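PDB 3IEE: putative exported protein from Bacteroides fragilis NCTC 9343, which is of unknown function but is probably an exported lipoprotein, mainly alpha-helical. Local coordinates for residues A[43-54]-A[186-194]. Sequence-based numbering, arbitrary orientation. Where two conformers were deposited one is given.
Sequences EKDVNAVLDYME and LNLYARKHR. With EDO (1,2-ethanediol), chain C.
Asp51 takes two partners from the 186-194 segment. Lys192 NZ meets its OD2 in a 2.8 Å salt bridge, on the syn side, 23° out of the carboxylate plane, while OD1 accepts a weak, bent hydrogen bond from His193 NE2 at 2.8 Å. Lys192 gets there fully extended, CG anti to the backbone N (chi1 169°), and its CG lies over one face of the His193 ring. Asn47 supplies the straighter bond: ND2 donates to the backbone Ala190 O at 2.8 Å, the acceptor lying in the amide plane. Asn47 OD1 accepts from an ethanediol O1 and from a water that also accepts from His193 N and bonds His193 ND1. Van der Waals contact comes from Glu43 CB against Ala190 CB, 3.5 Å apart, and from Leu50 CB, 3.7 Å from His193 CE1. The Glu43 carboxylate, salt-bridged to Lys144, stacks almost parallel on the Asn187 amide; a water donates to Asn187 OD1, which also bonds Gln183 NE2, and weakly to Glu43 OE1. The contact joins the DUF6845 and DUF3829-like ranges, seating the type I turn Arg191-Arg194 on helix 43-56, with helix 123-162 alongside, whose Tyr134 meets the His193 ring and hydrogen-bonds Glu54, and helix 255-268 touching Ala190.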
loop_
_atom_site.group_PDB
_atom_site.type_symbol
_atom_site.label_atom_id
_atom_site.label_comp_id
_atom_site.label_asym_id
_atom_site.label_seq_id
_atom_site.Cartn_x
_atom_site.Cartn_y
_atom_site.Cartn_z
ATOM N N GLU A 43 5.070 6.807 -0.267
ATOM C CA GLU A 43 5.278 6.943 -1.716
ATOM C C GLU A 43 5.521 8.402 -2.139
ATOM O O GLU A 43 6.326 8.665 -3.007
ATOM C CB GLU A 43 4.095 6.395 -2.494
ATOM C CG GLU A 43 3.827 4.875 -2.351
ATOM C CD GLU A 43 3.243 4.428 -0.995
ATOM O OE1 GLU A 43 2.729 5.251 -0.152
ATOM O OE2 GLU A 43 3.280 3.199 -0.818
ATOM N N LYS A 44 4.774 9.349 -1.565
ATOM C CA LYS A 44 5.018 10.755 -1.927
ATOM C C LYS A 44 6.416 11.280 -1.502
ATOM O O LYS A 44 7.001 12.115 -2.224
ATOM C CB LYS A 44 3.864 11.656 -1.449
ATOM C CG LYS A 44 2.694 11.676 -2.483
ATOM C CD LYS A 44 1.455 12.425 -1.948
ATOM C CE LYS A 44 1.365 13.851 -2.391
ATOM N NZ LYS A 44 0.079 14.422 -1.872
ATOM N N ASP A 45 6.938 10.803 -0.363
ATOM C CA ASP A 45 8.285 11.142 0.103
ATOM C C ASP A 45 9.327 10.551 -0.833
ATOM O O ASP A 45 10.297 11.227 -1.215
ATOM C CB ASP A 45 8.556 10.679 1.529
ATOM C CG ASP A 45 7.779 11.492 2.583
ATOM O OD1 ASP A 45 7.023 12.392 2.195
ATOM O OD2 ASP A 45 7.936 11.219 3.796
ATOM N N VAL A 46 9.125 9.293 -1.235
ATOM C CA VAL A 46 10.034 8.696 -2.187
ATOM C C VAL A 46 10.033 9.456 -3.528
ATOM O O VAL A 46 11.104 9.730 -4.079
ATOM C CB VAL A 46 9.720 7.199 -2.386
ATOM C CG1 VAL A 46 10.622 6.579 -3.485
ATOM C CG2 VAL A 46 9.861 6.431 -1.033
ATOM N N ASN A 47 8.843 9.802 -4.040
ATOM C CA ASN A 47 8.675 10.655 -5.232
ATOM C C ASN A 47 9.448 11.992 -5.110
ATOM O O ASN A 47 10.102 12.452 -6.074
ATOM C CB ASN A 47 7.195 11.004 -5.450
ATOM C CG ASN A 47 6.347 9.821 -5.934
ATOM O OD1 ASN A 47 6.881 8.774 -6.278
ATOM N ND2 ASN A 47 5.020 10.006 -5.962
ATOM N N ALA A 48 9.321 12.595 -3.919
ATOM C CA ALA A 48 10.008 13.841 -3.569
ATOM C C ALA A 48 11.531 13.712 -3.596
ATOM O O ALA A 48 12.231 14.648 -4.069
ATOM C CB ALA A 48 9.527 14.363 -2.184
ATOM N N VAL A 49 12.063 12.591 -3.092
ATOM C CA VAL A 49 13.495 12.338 -3.129
ATOM C C VAL A 49 13.949 12.245 -4.598
ATOM O O VAL A 49 14.921 12.884 -4.984
ATOM C CB VAL A 49 13.901 11.095 -2.281
ATOM C CG1 VAL A 49 15.324 10.705 -2.531
ATOM C CG2 VAL A 49 13.639 11.346 -0.766
ATOM N N LEU A 50 13.235 11.455 -5.404
ATOM C CA LEU A 50 13.598 11.277 -6.809
ATOM C C LEU A 50 13.463 12.586 -7.609
ATOM O O LEU A 50 14.291 12.905 -8.472
ATOM C CB LEU A 50 12.748 10.182 -7.446
ATOM C CG LEU A 50 12.990 8.738 -6.953
ATOM C CD1 LEU A 50 11.820 7.871 -7.507
ATOM C CD2 LEU A 50 14.368 8.180 -7.405
ATOM N N ASP A 51 12.418 13.341 -7.315
ATOM C CA ASP A 51 12.198 14.633 -7.977
ATOM C C ASP A 51 13.357 15.600 -7.674
ATOM O O ASP A 51 13.840 16.293 -8.579
ATOM C CB ASP A 51 10.895 15.254 -7.511
ATOM C CG ASP A 51 9.655 14.652 -8.175
ATOM O OD1 ASP A 51 9.777 14.028 -9.223
ATOM O OD2 ASP A 51 8.553 14.892 -7.650
ATOM N N TYR A 52 13.747 15.680 -6.411
ATOM C CA TYR A 52 14.908 16.484 -5.980
ATOM C C TYR A 52 16.190 16.013 -6.641
ATOM O O TYR A 52 16.972 16.818 -7.147
ATOM C CB TYR A 52 15.079 16.468 -4.458
ATOM C CG TYR A 52 16.275 17.317 -3.971
ATOM C CD1 TYR A 52 16.244 18.712 -4.023
ATOM C CD2 TYR A 52 17.462 16.719 -3.585
ATOM C CE1 TYR A 52 17.331 19.464 -3.629
ATOM C CE2 TYR A 52 18.539 17.448 -3.173
ATOM C CZ TYR A 52 18.502 18.823 -3.222
ATOM O OH TYR A 52 19.577 19.565 -2.782
HETATM N N MSE A 53 16.438 14.711 -6.648
HETATM C CA MSE A 53 17.586 14.191 -7.394
HETATM C C MSE A 53 17.607 14.688 -8.834
HETATM O O MSE A 53 18.632 15.208 -9.287
HETATM C CB MSE A 53 17.657 12.644 -7.327
HETATM C CG MSE A 53 18.013 12.131 -5.967
HETATM SE SE MSE A 53 17.853 10.233 -5.776
HETATM C CE MSE A 53 19.438 9.690 -6.754
ATOM N N GLU A 54 16.480 14.558 -9.545
ATOM C CA GLU A 54 16.389 15.007 -10.942
ATOM C C GLU A 54 16.677 16.510 -11.052
ATOM O O GLU A 54 17.457 16.954 -11.898
ATOM C CB GLU A 54 14.992 14.788 -11.531
ATOM C CG GLU A 54 14.564 13.351 -11.727
ATOM C CD GLU A 54 13.033 13.197 -12.053
ATOM O OE1 GLU A 54 12.206 14.087 -11.699
ATOM O OE2 GLU A 54 12.672 12.166 -12.677
ATOM N N LEU A 186 -4.175 3.029 -4.805
ATOM C CA LEU A 186 -3.494 4.311 -4.453
ATOM C C LEU A 186 -1.958 4.173 -4.471
ATOM O O LEU A 186 -1.242 5.010 -5.060
ATOM C CB LEU A 186 -3.958 4.826 -3.096
ATOM C CG LEU A 186 -5.422 5.306 -3.029
ATOM C CD1 LEU A 186 -5.778 5.597 -1.583
ATOM C CD2 LEU A 186 -5.669 6.487 -3.939
ATOM N N ASN A 187 -1.470 3.128 -3.837
ATOM C CA ASN A 187 -0.015 2.871 -3.761
ATOM C C ASN A 187 0.630 2.645 -5.130
ATOM O O ASN A 187 1.790 3.055 -5.364
ATOM C CB ASN A 187 0.321 1.683 -2.813
ATOM C CG ASN A 187 -0.114 1.926 -1.365
ATOM O OD1 ASN A 187 -0.391 3.050 -0.957
ATOM N ND2 ASN A 187 -0.219 0.843 -0.611
ATOM N N LEU A 188 -0.089 1.989 -6.058
ATOM C CA LEU A 188 0.391 1.868 -7.455
ATOM C C LEU A 188 0.343 3.197 -8.168
ATOM O O LEU A 188 1.293 3.580 -8.871
ATOM C CB LEU A 188 -0.408 0.837 -8.280
ATOM C CG LEU A 188 -0.319 -0.659 -7.967
ATOM C CD1 LEU A 188 -1.580 -1.395 -8.504
ATOM C CD2 LEU A 188 0.976 -1.312 -8.485
ATOM N N TYR A 189 -0.777 3.909 -8.011
ATOM C CA TYR A 189 -0.962 5.189 -8.699
ATOM C C TYR A 189 0.164 6.177 -8.304
ATOM O O TYR A 189 0.597 6.984 -9.104
ATOM C CB TYR A 189 -2.363 5.786 -8.482
ATOM C CG TYR A 189 -2.483 7.067 -9.267
ATOM C CD1 TYR A 189 -2.571 7.053 -10.669
ATOM C CD2 TYR A 189 -2.359 8.303 -8.652
ATOM C CE1 TYR A 189 -2.590 8.251 -11.398
ATOM C CE2 TYR A 189 -2.351 9.467 -9.375
ATOM C CZ TYR A 189 -2.470 9.454 -10.737
ATOM O OH TYR A 189 -2.460 10.634 -11.474
ATOM N N ALA A 190 0.589 6.118 -7.052
ATOM C CA ALA A 190 1.668 6.984 -6.560
ATOM C C ALA A 190 3.058 6.777 -7.171
ATOM O O ALA A 190 3.980 7.556 -6.855
ATOM C CB ALA A 190 1.772 6.870 -5.019
ATOM N N ARG A 191 3.235 5.752 -7.995
ATOM C CA ARG A 191 4.546 5.468 -8.621
ATOM C C ARG A 191 4.726 6.413 -9.832
ATOM O O ARG A 191 4.730 5.968 -10.984
ATOM C CB ARG A 191 4.691 3.983 -9.007
ATOM C CG ARG A 191 4.374 2.954 -7.906
ATOM C CD ARG A 191 5.111 1.588 -8.085
ATOM N NE ARG A 191 4.413 0.407 -7.530
ATOM C CZ ARG A 191 4.936 -0.831 -7.480
ATOM N NH1 ARG A 191 6.182 -1.029 -7.921
ATOM N NH2 ARG A 191 4.252 -1.878 -6.945
ATOM N N LYS A 192 4.859 7.716 -9.539
ATOM C CA LYS A 192 4.970 8.800 -10.513
ATOM C C LYS A 192 5.961 8.517 -11.629
ATOM O O LYS A 192 5.704 8.805 -12.792
ATOM C CB LYS A 192 5.382 10.072 -9.755
ATOM C CG LYS A 192 5.792 11.226 -10.549
ATOM C CD LYS A 192 6.049 12.442 -9.647
ATOM C CE LYS A 192 6.582 13.594 -10.479
ATOM N NZ LYS A 192 6.610 14.836 -9.693
ATOM N N HIS A 193 7.107 7.969 -11.252
ATOM C CA HIS A 193 8.211 7.780 -12.179
ATOM C C HIS A 193 8.223 6.470 -12.941
ATOM O O HIS A 193 8.966 6.349 -13.896
ATOM C CB HIS A 193 9.519 8.002 -11.441
ATOM C CG HIS A 193 9.645 9.384 -10.882
ATOM N ND1 HIS A 193 9.469 9.653 -9.544
ATOM C CD2 HIS A 193 9.929 10.570 -11.473
ATOM C CE1 HIS A 193 9.621 10.948 -9.336
ATOM N NE2 HIS A 193 9.897 11.529 -10.487
ATOM N N ARG A 194 7.452 5.478 -12.515
ATOM C CA ARG A 194 7.390 4.234 -13.264
ATOM C C ARG A 194 6.037 3.551 -13.160
ATOM O O ARG A 194 5.899 2.402 -12.789
ATOM C CB ARG A 194 8.509 3.281 -12.899
ATOM C CG ARG A 194 8.610 2.136 -13.926
ATOM C CD ARG A 194 9.581 1.092 -13.486
ATOM N NE ARG A 194 10.912 1.655 -13.397
ATOM C CZ ARG A 194 11.994 0.974 -13.030
ATOM N NH1 ARG A 194 11.903 -0.313 -12.677
ATOM N NH2 ARG A 194 13.165 1.599 -12.994
HETATM C C1 EDO C . 7.311 5.391 -4.585
HETATM O O1 EDO C . 6.326 5.917 -5.506
HETATM C C2 EDO C . 7.605 3.921 -4.901
HETATM O O2 EDO C . 8.545 3.367 -3.960
HETATM O O HOH W 1 0.181 5.648 -1.489
HETATM O O HOH W 2 8.010 7.515 -8.490
#